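Local structure of probable branched-chain-amino-acid aminotransferase (Thermotoga maritima MSB8, 3CSW) at residues F34-Q39 and L102-G107; A41-L46 and K145-T150; R205-K210 and L276-N281. The protein probably transfers the amino group between leucine, isoleucine or valine and 2-oxoglutarate, using pyridoxal 5'-phosphate, in branched-chain amino-acid biosynthesis. One frame throughout, in Å; residues are numbered along the deposited sequence.

Interaction 1. Residues F34-Q39 and L102-G107; sequences FEKSLQ and LFPDSG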
loop_
_atom_site.group_PDB
_atom_site.type_symbol
_atom_site.label_atom_id
_atom_site.label_comp_id
_atom_site.label_asym_id
_atom_site.label_seq_id
_atom_site.Cartn_x
_atom_site.Cartn_y
_atom_site.Cartn_z
ATOM N N PHE A 34 -26.294 -25.129 5.297
ATOM C CA PHE A 34 -25.666 -25.122 3.985
ATOM C C PHE A 34 -25.554 -23.704 3.419
ATOM O O PHE A 34 -24.502 -23.328 2.898
ATOM C CB PHE A 34 -26.429 -26.023 3.004
ATOM C CG PHE A 34 -25.916 -25.962 1.581
ATOM C CD1 PHE A 34 -24.648 -26.409 1.265
ATOM C CD2 PHE A 34 -26.710 -25.477 0.559
ATOM C CE1 PHE A 34 -24.183 -26.359 -0.038
ATOM C CE2 PHE A 34 -26.251 -25.425 -0.736
ATOM C CZ PHE A 34 -24.985 -25.869 -1.038
ATOM N N GLU A 35 -26.633 -22.925 3.494
ATOM C CA GLU A 35 -26.604 -21.570 2.947
ATOM C C GLU A 35 -25.545 -20.738 3.686
ATOM O O GLU A 35 -24.759 -20.034 3.071
ATOM C CB GLU A 35 -27.984 -20.911 2.997
ATOM C CG GLU A 35 -28.049 -19.593 2.227
ATOM C CD GLU A 35 -29.391 -18.885 2.310
ATOM O OE1 GLU A 35 -30.239 -19.280 3.143
ATOM O OE2 GLU A 35 -29.592 -17.921 1.528
ATOM N N LYS A 36 -25.511 -20.869 5.004
ATOM C CA LYS A 36 -24.562 -20.159 5.843
ATOM C C LYS A 36 -23.102 -20.590 5.636
ATOM O O LYS A 36 -22.187 -19.773 5.745
ATOM C CB LYS A 36 -24.960 -20.353 7.313
ATOM C CG LYS A 36 -24.107 -19.594 8.327
ATOM C CD LYS A 36 -24.266 -18.090 8.188
ATOM C CE LYS A 36 -23.330 -17.324 9.120
ATOM N NZ LYS A 36 -23.501 -15.842 8.949
ATOM N N SER A 37 -22.895 -21.867 5.334
ATOM C CA SER A 37 -21.568 -22.424 5.099
ATOM C C SER A 37 -20.920 -21.895 3.817
ATOM O O SER A 37 -19.729 -22.072 3.618
ATOM C CB SER A 37 -21.624 -23.970 5.074
ATOM O OG SER A 37 -22.254 -24.471 3.886
ATOM N N LEU A 38 -21.710 -21.272 2.948
ATOM C CA LEU A 38 -21.216 -20.634 1.725
ATOM C C LEU A 38 -20.344 -19.429 2.059
ATOM O O LEU A 38 -19.542 -19.009 1.245
ATOM C CB LEU A 38 -22.374 -20.230 0.800
ATOM C CG LEU A 38 -23.287 -21.353 0.277
ATOM C CD1 LEU A 38 -24.344 -20.790 -0.692
ATOM C CD2 LEU A 38 -22.497 -22.464 -0.390
ATOM N N GLN A 39 -20.500 -18.895 3.269
ATOM C CA GLN A 39 -19.627 -17.846 3.796
ATOM C C GLN A 39 -18.266 -18.367 4.270
ATOM O O GLN A 39 -17.384 -17.566 4.600
ATOM C CB GLN A 39 -20.316 -17.098 4.948
ATOM C CG GLN A 39 -21.622 -16.442 4.502
ATOM C CD GLN A 39 -22.282 -15.559 5.561
ATOM O OE1 GLN A 39 -23.443 -15.754 5.879
ATOM N NE2 GLN A 39 -21.549 -14.574 6.082
ATOM N N LEU A 102 -15.076 -26.524 10.914
ATOM C CA LEU A 102 -15.913 -25.995 11.971
ATOM C C LEU A 102 -16.884 -25.002 11.328
ATOM O O LEU A 102 -16.468 -24.086 10.615
ATOM C CB LEU A 102 -15.038 -25.356 13.042
ATOM C CG LEU A 102 -15.721 -24.686 14.232
ATOM C CD1 LEU A 102 -16.493 -25.702 15.080
ATOM C CD2 LEU A 102 -14.664 -23.945 15.053
ATOM N N PHE A 103 -18.175 -25.206 11.561
ATOM C CA PHE A 103 -19.212 -24.444 10.869
ATOM C C PHE A 103 -19.762 -23.266 11.646
ATOM O O PHE A 103 -19.918 -23.338 12.871
ATOM C CB PHE A 103 -20.348 -25.355 10.373
ATOM C CG PHE A 103 -19.926 -26.251 9.257
ATOM C CD1 PHE A 103 -19.745 -25.743 7.983
ATOM C CD2 PHE A 103 -19.641 -27.583 9.488
ATOM C CE1 PHE A 103 -19.313 -26.558 6.960
ATOM C CE2 PHE A 103 -19.216 -28.398 8.469
ATOM C CZ PHE A 103 -19.046 -27.885 7.202
ATOM N N PRO A 104 -20.094 -22.184 10.893
ATOM C CA PRO A 104 -20.467 -20.865 11.406
ATOM C C PRO A 104 -21.749 -20.881 12.203
ATOM O O PRO A 104 -22.751 -21.467 11.760
ATOM C CB PRO A 104 -20.650 -20.008 10.141
ATOM C CG PRO A 104 -20.801 -20.968 9.000
ATOM C CD PRO A 104 -20.148 -22.238 9.408
ATOM N N ASP A 105 -21.685 -20.245 13.376
ATOM C CA ASP A 105 -22.818 -20.078 14.275
ATOM C C ASP A 105 -23.175 -21.401 14.966
ATOM O O ASP A 105 -23.147 -21.481 16.196
ATOM C CB ASP A 105 -24.023 -19.440 13.544
ATOM C CG ASP A 105 -23.676 -18.086 12.880
ATOM O OD1 ASP A 105 -22.479 -17.738 12.760
ATOM O OD2 ASP A 105 -24.618 -17.367 12.465
ATOM N N SER A 106 -23.469 -22.440 14.186
ATOM C CA SER A 106 -23.816 -23.744 14.751
ATOM C C SER A 106 -22.716 -24.373 15.620
ATOM O O SER A 106 -23.028 -25.009 16.619
ATOM C CB SER A 106 -24.239 -24.729 13.646
ATOM O OG SER A 106 -23.205 -24.946 12.698
ATOM N N GLY A 107 -21.446 -24.206 15.245
ATOM C CA GLY A 107 -20.342 -24.866 15.956
ATOM C C GLY A 107 -20.167 -26.352 15.615
ATOM O O GLY A 107 -19.304 -27.024 16.188
#
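Helix 31-37 passes the loop that follows strand 96-102, with S37 and F103 nearest at 6.6 Å between their CA atoms. K36 carries much of the contact: its aliphatic chain and the P104 ring slide past each other in opposite directions, K36 CG lying 3.6 Å from P104 CG. With CG anti to the backbone N (chi1 -176°) and a bend at chi2, the lysine runs along the proline and then crosses the D105 side chain at about a right angle. K36 CE comes within 3.6 Å of D105 OD2, whereas K36 NZ makes only a long salt bridge of 4.0 Å to that same oxygen. The loop joins strands 96-102 and 109-115, neighbours in the antiparallel sheet of the N-terminal part of this class-IV aminotransferase fold, and a second subunit packs beside it; R157 of that subunit pairs with D105 OD1. On the helix side, K36 NZ also donates to Q39 OE1 at 3.1 Å, reaching the oxygen from above its carbonyl plane. S37 OG is turned back to F34 O (2.7 Å), which leaves S37 CB to meet the F103 ring obliquely, 3.9 Å from F103 CD1.

Interaction 2. Residues A41-L46 and K145-T150; sequences AVYETL and KITGRT. With PLP (pyridoxal-5'-phosphate), chain E.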
loop_
_atom_site.group_PDB
_atom_site.type_symbol
_atom_site.label_atom_id
_atom_site.label_comp_id
_atom_site.label_asym_id
_atom_site.label_seq_id
_atom_site.Cartn_x
_atom_site.Cartn_y
_atom_site.Cartn_z
ATOM N N ALA A 41 -16.141 -22.177 6.119
ATOM C CA ALA A 41 -15.923 -22.906 7.360
ATOM C C ALA A 41 -14.467 -22.740 7.775
ATOM O O ALA A 41 -13.580 -22.721 6.922
ATOM C CB ALA A 41 -16.236 -24.387 7.173
ATOM N N VAL A 42 -14.227 -22.601 9.079
ATOM C CA VAL A 42 -12.886 -22.598 9.653
ATOM C C VAL A 42 -12.376 -24.029 9.551
ATOM O O VAL A 42 -13.164 -24.962 9.728
ATOM C CB VAL A 42 -12.930 -22.128 11.131
ATOM C CG1 VAL A 42 -11.686 -22.559 11.889
ATOM C CG2 VAL A 42 -13.135 -20.603 11.197
ATOM N N TYR A 43 -11.091 -24.229 9.257
ATOM C CA TYR A 43 -10.615 -25.598 9.071
ATOM C C TYR A 43 -9.157 -25.874 9.422
ATOM O O TYR A 43 -8.340 -24.964 9.528
ATOM C CB TYR A 43 -10.869 -26.032 7.620
ATOM C CG TYR A 43 -9.866 -25.505 6.619
ATOM C CD1 TYR A 43 -10.006 -24.233 6.076
ATOM C CD2 TYR A 43 -8.790 -26.290 6.192
ATOM C CE1 TYR A 43 -9.098 -23.738 5.158
ATOM C CE2 TYR A 43 -7.873 -25.807 5.267
ATOM C CZ TYR A 43 -8.042 -24.523 4.757
ATOM O OH TYR A 43 -7.169 -24.005 3.852
ATOM N N GLU A 44 -8.867 -27.164 9.578
ATOM C CA GLU A 44 -7.514 -27.682 9.793
ATOM C C GLU A 44 -7.322 -28.974 8.999
ATOM O O GLU A 44 -8.298 -29.665 8.694
ATOM C CB GLU A 44 -7.281 -27.959 11.285
ATOM C CG GLU A 44 -6.964 -26.731 12.138
ATOM C CD GLU A 44 -5.681 -26.013 11.698
ATOM O OE1 GLU A 44 -4.734 -26.688 11.277
ATOM O OE2 GLU A 44 -5.626 -24.769 11.783
ATOM N N THR A 45 -6.068 -29.281 8.650
ATOM C CA THR A 45 -5.716 -30.531 7.973
ATOM C C THR A 45 -4.652 -31.244 8.802
ATOM O O THR A 45 -3.747 -30.610 9.320
ATOM C CB THR A 45 -5.200 -30.314 6.524
ATOM O OG1 THR A 45 -3.963 -29.583 6.531
ATOM C CG2 THR A 45 -6.246 -29.574 5.675
ATOM N N LEU A 46 -4.790 -32.560 8.957
ATOM C CA LEU A 46 -3.831 -33.357 9.707
ATOM C C LEU A 46 -3.452 -34.561 8.875
ATOM O O LEU A 46 -4.137 -34.893 7.910
ATOM C CB LEU A 46 -4.405 -33.848 11.053
ATOM C CG LEU A 46 -4.917 -32.840 12.101
ATOM C CD1 LEU A 46 -6.369 -32.450 11.808
ATOM C CD2 LEU A 46 -4.779 -33.414 13.501
ATOM N N LYS A 145 -7.689 -19.450 8.917
ATOM C CA LYS A 145 -7.822 -20.551 7.959
ATOM C C LYS A 145 -9.297 -20.800 7.751
ATOM O O LYS A 145 -9.925 -21.518 8.551
ATOM C CB LYS A 145 -7.204 -21.840 8.468
ATOM C CG LYS A 145 -5.747 -21.996 8.267
ATOM C CD LYS A 145 -5.268 -23.345 8.828
ATOM C CE LYS A 145 -5.363 -24.456 7.824
ATOM N NZ LYS A 145 -4.063 -24.617 7.100
ATOM N N ILE A 146 -9.831 -20.180 6.696
ATOM C CA ILE A 146 -11.239 -20.231 6.340
ATOM C C ILE A 146 -11.337 -20.677 4.854
ATOM O O ILE A 146 -10.483 -20.327 4.034
ATOM C CB ILE A 146 -11.973 -18.913 6.705
ATOM C CG1 ILE A 146 -13.495 -19.127 6.643
ATOM C CG2 ILE A 146 -11.510 -17.723 5.815
ATOM C CD1 ILE A 146 -14.302 -18.129 7.416
ATOM N N THR A 147 -12.315 -21.525 4.547
ATOM C CA THR A 147 -12.393 -22.208 3.244
ATOM C C THR A 147 -12.616 -21.273 2.037
ATOM O O THR A 147 -12.226 -21.595 0.906
ATOM C CB THR A 147 -13.514 -23.284 3.234
ATOM O OG1 THR A 147 -14.746 -22.686 3.679
ATOM C CG2 THR A 147 -13.134 -24.504 4.118
ATOM N N GLY A 148 -13.238 -20.126 2.282
ATOM C CA GLY A 148 -13.552 -19.190 1.215
ATOM C C GLY A 148 -12.648 -17.999 1.024
ATOM O O GLY A 148 -12.938 -17.185 0.162
ATOM N N ARG A 149 -11.576 -17.861 1.820
ATOM C CA ARG A 149 -10.699 -16.699 1.682
ATOM C C ARG A 149 -10.119 -16.652 0.259
ATOM O O ARG A 149 -9.532 -17.620 -0.244
ATOM C CB ARG A 149 -9.626 -16.637 2.772
ATOM C CG ARG A 149 -8.560 -17.726 2.753
ATOM C CD ARG A 149 -7.571 -17.446 3.851
ATOM N NE ARG A 149 -6.917 -16.153 3.604
ATOM C CZ ARG A 149 -6.538 -15.287 4.540
ATOM N NH1 ARG A 149 -6.775 -15.515 5.821
ATOM N NH2 ARG A 149 -5.963 -14.133 4.182
ATOM N N THR A 150 -10.281 -15.505 -0.378
ATOM C CA THR A 150 -10.154 -15.435 -1.818
ATOM C C THR A 150 -8.712 -15.429 -2.325
ATOM O O THR A 150 -8.487 -15.790 -3.477
ATOM C CB THR A 150 -10.967 -14.258 -2.369
ATOM O OG1 THR A 150 -10.666 -13.106 -1.600
ATOM C CG2 THR A 150 -12.508 -14.525 -2.272
HETATM N N1 PLP E . 0.194 -21.796 4.056
HETATM C C2 PLP E . -1.151 -21.916 3.722
HETATM C C2A PLP E . -1.790 -20.779 2.988
HETATM C C3 PLP E . -1.862 -23.085 4.073
HETATM O O3 PLP E . -3.168 -23.263 3.679
HETATM C C4 PLP E . -1.197 -24.125 4.767
HETATM C C4A PLP E . -1.913 -25.406 5.095
HETATM O O4A PLP E . -2.010 -26.304 4.238
HETATM C C5 PLP E . 0.163 -23.981 5.086
HETATM C C6 PLP E . 0.839 -22.811 4.735
HETATM C C5A PLP E . 0.977 -25.140 5.618
HETATM O O4P PLP E . 0.798 -25.264 7.022
HETATM P P PLP E . 1.000 -26.678 7.811
HETATM O O1P PLP E . 0.440 -26.557 9.242
HETATM O O2P PLP E . 2.464 -27.007 7.873
HETATM O O3P PLP E . 0.238 -27.714 6.994
HETATM O O HOH W 1 -8.096 -21.237 2.816
HETATM O O HOH W 2 -4.487 -27.127 5.944
#
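V42, at the start of strand 42-49, forms a single beta bridge with I146, their CA atoms 4.4 Å apart, just where the chain from K145 enters a type I turn running from I146 to R149. Y43 N donates to K145 O (3.0 Å) and T147 N to A41 O, while CA-H...O contacts from V42 and I146 fill in between. T147 also offers its side chain: A41 N gives an almost straight bond, 168° at the hydrogen, to T147 OG1, a hydroxyl that also bonds L38 O of the second subunit. The Y43 ring lies against the lysine, the two side chains crossing at about a right angle. K145 CE sits over one ring face, 4.2 Å from the centroid, as a CH-pi contact, and the I146 carbonyl carbon lies in plane at the ring edge. A water spans Y43 OH and I146 O. Bends at chi3 (88°) and chi4 (94°) fold the lysine chain past E44, with K145 CD 3.3 Å from E44 OE2; the carboxylate itself is held by H59 and R62. The amine is thus brought to the cofactor aldehyde, K145 NZ lying 3.0 Å from PLP C4A, and a second water accepts from K145 NZ. The arrangement is that of the cofactor site of a pyridoxal-phosphate aminotransferase: K145 is, by similarity, the Schiff-base lysine, here unlinked, while T204, E176, T240, I203 and R62 bond the cofactor.

Interaction 3. Residues R205-K210 and L276-N281; sequences RENVIK and LNLEEN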
loop_
_atom_site.group_PDB
_atom_site.type_symbol
_atom_site.label_atom_id
_atom_site.label_comp_id
_atom_site.label_asym_id
_atom_site.label_seq_id
_atom_site.Cartn_x
_atom_site.Cartn_y
_atom_site.Cartn_z
ATOM N N ARG A 205 6.461 -26.030 9.099
ATOM C CA ARG A 205 7.434 -24.940 9.200
ATOM C C ARG A 205 8.090 -24.862 10.589
ATOM O O ARG A 205 9.289 -24.798 10.709
ATOM C CB ARG A 205 6.713 -23.628 8.860
ATOM C CG ARG A 205 7.481 -22.332 9.114
ATOM C CD ARG A 205 6.558 -21.144 9.073
ATOM N NE ARG A 205 7.308 -19.903 9.175
ATOM C CZ ARG A 205 7.670 -19.341 10.326
ATOM N NH1 ARG A 205 7.340 -19.896 11.490
ATOM N NH2 ARG A 205 8.352 -18.209 10.306
ATOM N N GLU A 206 7.279 -24.821 11.626
ATOM C CA GLU A 206 7.724 -24.743 12.996
ATOM C C GLU A 206 8.681 -25.887 13.324
ATOM O O GLU A 206 9.756 -25.647 13.868
ATOM C CB GLU A 206 6.471 -24.782 13.882
ATOM C CG GLU A 206 6.606 -24.842 15.391
ATOM C CD GLU A 206 5.238 -25.268 16.012
ATOM O OE1 GLU A 206 4.234 -24.504 15.933
ATOM O OE2 GLU A 206 5.157 -26.406 16.507
ATOM N N ASN A 207 8.284 -27.116 12.979
ATOM C CA ASN A 207 9.100 -28.312 13.191
ATOM C C ASN A 207 10.417 -28.303 12.444
ATOM O O ASN A 207 11.439 -28.757 12.983
ATOM C CB ASN A 207 8.316 -29.575 12.837
ATOM C CG ASN A 207 7.420 -30.038 13.976
ATOM O OD1 ASN A 207 7.901 -30.402 15.051
ATOM N ND2 ASN A 207 6.127 -30.065 13.733
ATOM N N VAL A 208 10.398 -27.781 11.213
ATOM C CA VAL A 208 11.608 -27.685 10.392
ATOM C C VAL A 208 12.590 -26.677 10.995
ATOM O O VAL A 208 13.781 -26.931 10.988
ATOM C CB VAL A 208 11.270 -27.354 8.915
ATOM C CG1 VAL A 208 12.528 -26.994 8.102
ATOM C CG2 VAL A 208 10.513 -28.553 8.286
ATOM N N ILE A 209 12.089 -25.561 11.529
ATOM C CA ILE A 209 12.939 -24.557 12.204
ATOM C C ILE A 209 13.650 -25.186 13.413
ATOM O O ILE A 209 14.880 -25.021 13.603
ATOM C CB ILE A 209 12.127 -23.282 12.604
ATOM C CG1 ILE A 209 11.722 -22.511 11.344
ATOM C CG2 ILE A 209 12.940 -22.346 13.534
ATOM C CD1 ILE A 209 10.696 -21.414 11.561
ATOM N N LYS A 210 12.891 -25.946 14.206
ATOM C CA LYS A 210 13.457 -26.668 15.348
ATOM C C LYS A 210 14.445 -27.745 14.924
ATOM O O LYS A 210 15.469 -27.947 15.579
ATOM C CB LYS A 210 12.344 -27.278 16.206
ATOM C CG LYS A 210 11.456 -26.227 16.814
ATOM C CD LYS A 210 10.480 -26.802 17.817
ATOM C CE LYS A 210 9.336 -25.803 18.067
ATOM N NZ LYS A 210 8.822 -25.832 19.459
ATOM N N LEU A 276 8.628 -37.499 14.973
ATOM C CA LEU A 276 8.072 -38.645 15.655
ATOM C C LEU A 276 8.567 -38.720 17.107
ATOM O O LEU A 276 7.879 -39.277 17.951
ATOM C CB LEU A 276 8.402 -39.953 14.924
ATOM C CG LEU A 276 7.676 -40.299 13.623
ATOM C CD1 LEU A 276 8.258 -41.607 13.076
ATOM C CD2 LEU A 276 6.209 -40.468 13.877
ATOM N N ASN A 277 9.720 -38.134 17.418
ATOM C CA ASN A 277 10.200 -38.179 18.795
ATOM C C ASN A 277 10.148 -36.850 19.546
ATOM O O ASN A 277 10.708 -36.734 20.627
ATOM C CB ASN A 277 11.589 -38.839 18.894
ATOM C CG ASN A 277 11.802 -39.611 20.233
ATOM O OD1 ASN A 277 10.857 -40.003 20.925
ATOM N ND2 ASN A 277 13.050 -39.828 20.574
ATOM N N LEU A 278 9.431 -35.869 19.002
ATOM C CA LEU A 278 9.263 -34.579 19.665
ATOM C C LEU A 278 7.886 -34.621 20.339
ATOM O O LEU A 278 6.871 -34.683 19.654
ATOM C CB LEU A 278 9.390 -33.435 18.652
ATOM C CG LEU A 278 9.831 -32.092 19.231
ATOM C CD1 LEU A 278 11.316 -32.134 19.544
ATOM C CD2 LEU A 278 9.518 -30.947 18.267
ATOM N N GLU A 279 7.869 -34.619 21.675
ATOM C CA GLU A 279 6.636 -34.815 22.487
ATOM C C GLU A 279 5.526 -33.788 22.235
ATOM O O GLU A 279 4.341 -34.117 22.295
ATOM C CB GLU A 279 6.984 -34.837 23.999
ATOM C CG GLU A 279 5.797 -34.655 24.964
ATOM C CD GLU A 279 4.749 -35.769 24.872
ATOM O OE1 GLU A 279 5.041 -36.819 24.273
ATOM O OE2 GLU A 279 3.628 -35.605 25.412
ATOM N N GLU A 280 5.910 -32.550 21.978
ATOM C CA GLU A 280 4.937 -31.477 21.673
ATOM C C GLU A 280 4.023 -31.781 20.474
ATOM O O GLU A 280 2.943 -31.221 20.374
ATOM C CB GLU A 280 5.651 -30.139 21.464
ATOM C CG GLU A 280 6.537 -30.077 20.239
ATOM C CD GLU A 280 7.284 -28.756 20.126
ATOM O OE1 GLU A 280 8.099 -28.451 21.031
ATOM O OE2 GLU A 280 7.070 -28.038 19.116
ATOM N N ASN A 281 4.447 -32.680 19.588
ATOM C CA ASN A 281 3.624 -33.138 18.461
ATOM C C ASN A 281 2.680 -34.299 18.789
ATOM O O ASN A 281 1.918 -34.731 17.926
ATOM C CB ASN A 281 4.529 -33.577 17.304
ATOM C CG ASN A 281 5.318 -32.446 16.733
ATOM O OD1 ASN A 281 4.807 -31.332 16.586
ATOM N ND2 ASN A 281 6.563 -32.718 16.373
#
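N207 and N281 both set CG anti to the carbonyl carbon (chi1 -83° and -65°), and the two amides approach from opposite directions. They join helix 203-214 of this class-IV aminotransferase fold to the 3-10 turn 279-281 that follows helix 262-276. N281 ND2 donates to N207 OD1 at 3.0 Å, with N207 OD1 in the amide plane of N281, while the return bond from N207 ND2 to N281 OD1 is weak at 3.4 Å. The amide planes are 58° apart, so the pair is twisted rather than flat. L278 CD2 packs 3.6 Å from N207 OD1, beside this buried pair. Replacing N207 with a leucine would probably leave N281 ND2 without its straight bond and put a hydrocarbon branch against the N281 amide. One helical turn on, K210 reaches E280, whose side chain comes from the opposite direction. The carboxylates of E206 and E280 approach to 3.6 Å between their OE2 atoms; K58 forms salt bridges with both, which probably offsets their repulsion, and it also donates to N281 OD1. K210 NZ bonds E280 OE2 at 2.8 Å on its syn lone pair and, more weakly, E280 OE1 at 3.1 Å.

In the fold
Interactions 1 and 2 adjoin, their centres 12 Å apart, and their segments alternate along the chain. L102 N probably bonds V42 O at 2.7 Å, and A41 CB packs 3.8 Å from F103 CE1. L102 ends strand 96-102, which pairs with strand 42-49, and the loop of interaction 1 runs on from it. Both contacts also touch the second subunit. Interaction 2 alone of the three holds the lysine that faces the cofactor. Interaction 3 lies on the opposite side of the chain's centre, its centre 23 Å from that of interaction 2 and 33 Å from that of interaction 1. It still approaches the cofactor from helix 203-214: the N207 side chain is about 8 Å from PLP, and I203 and T204 of that helix bond the cofactor.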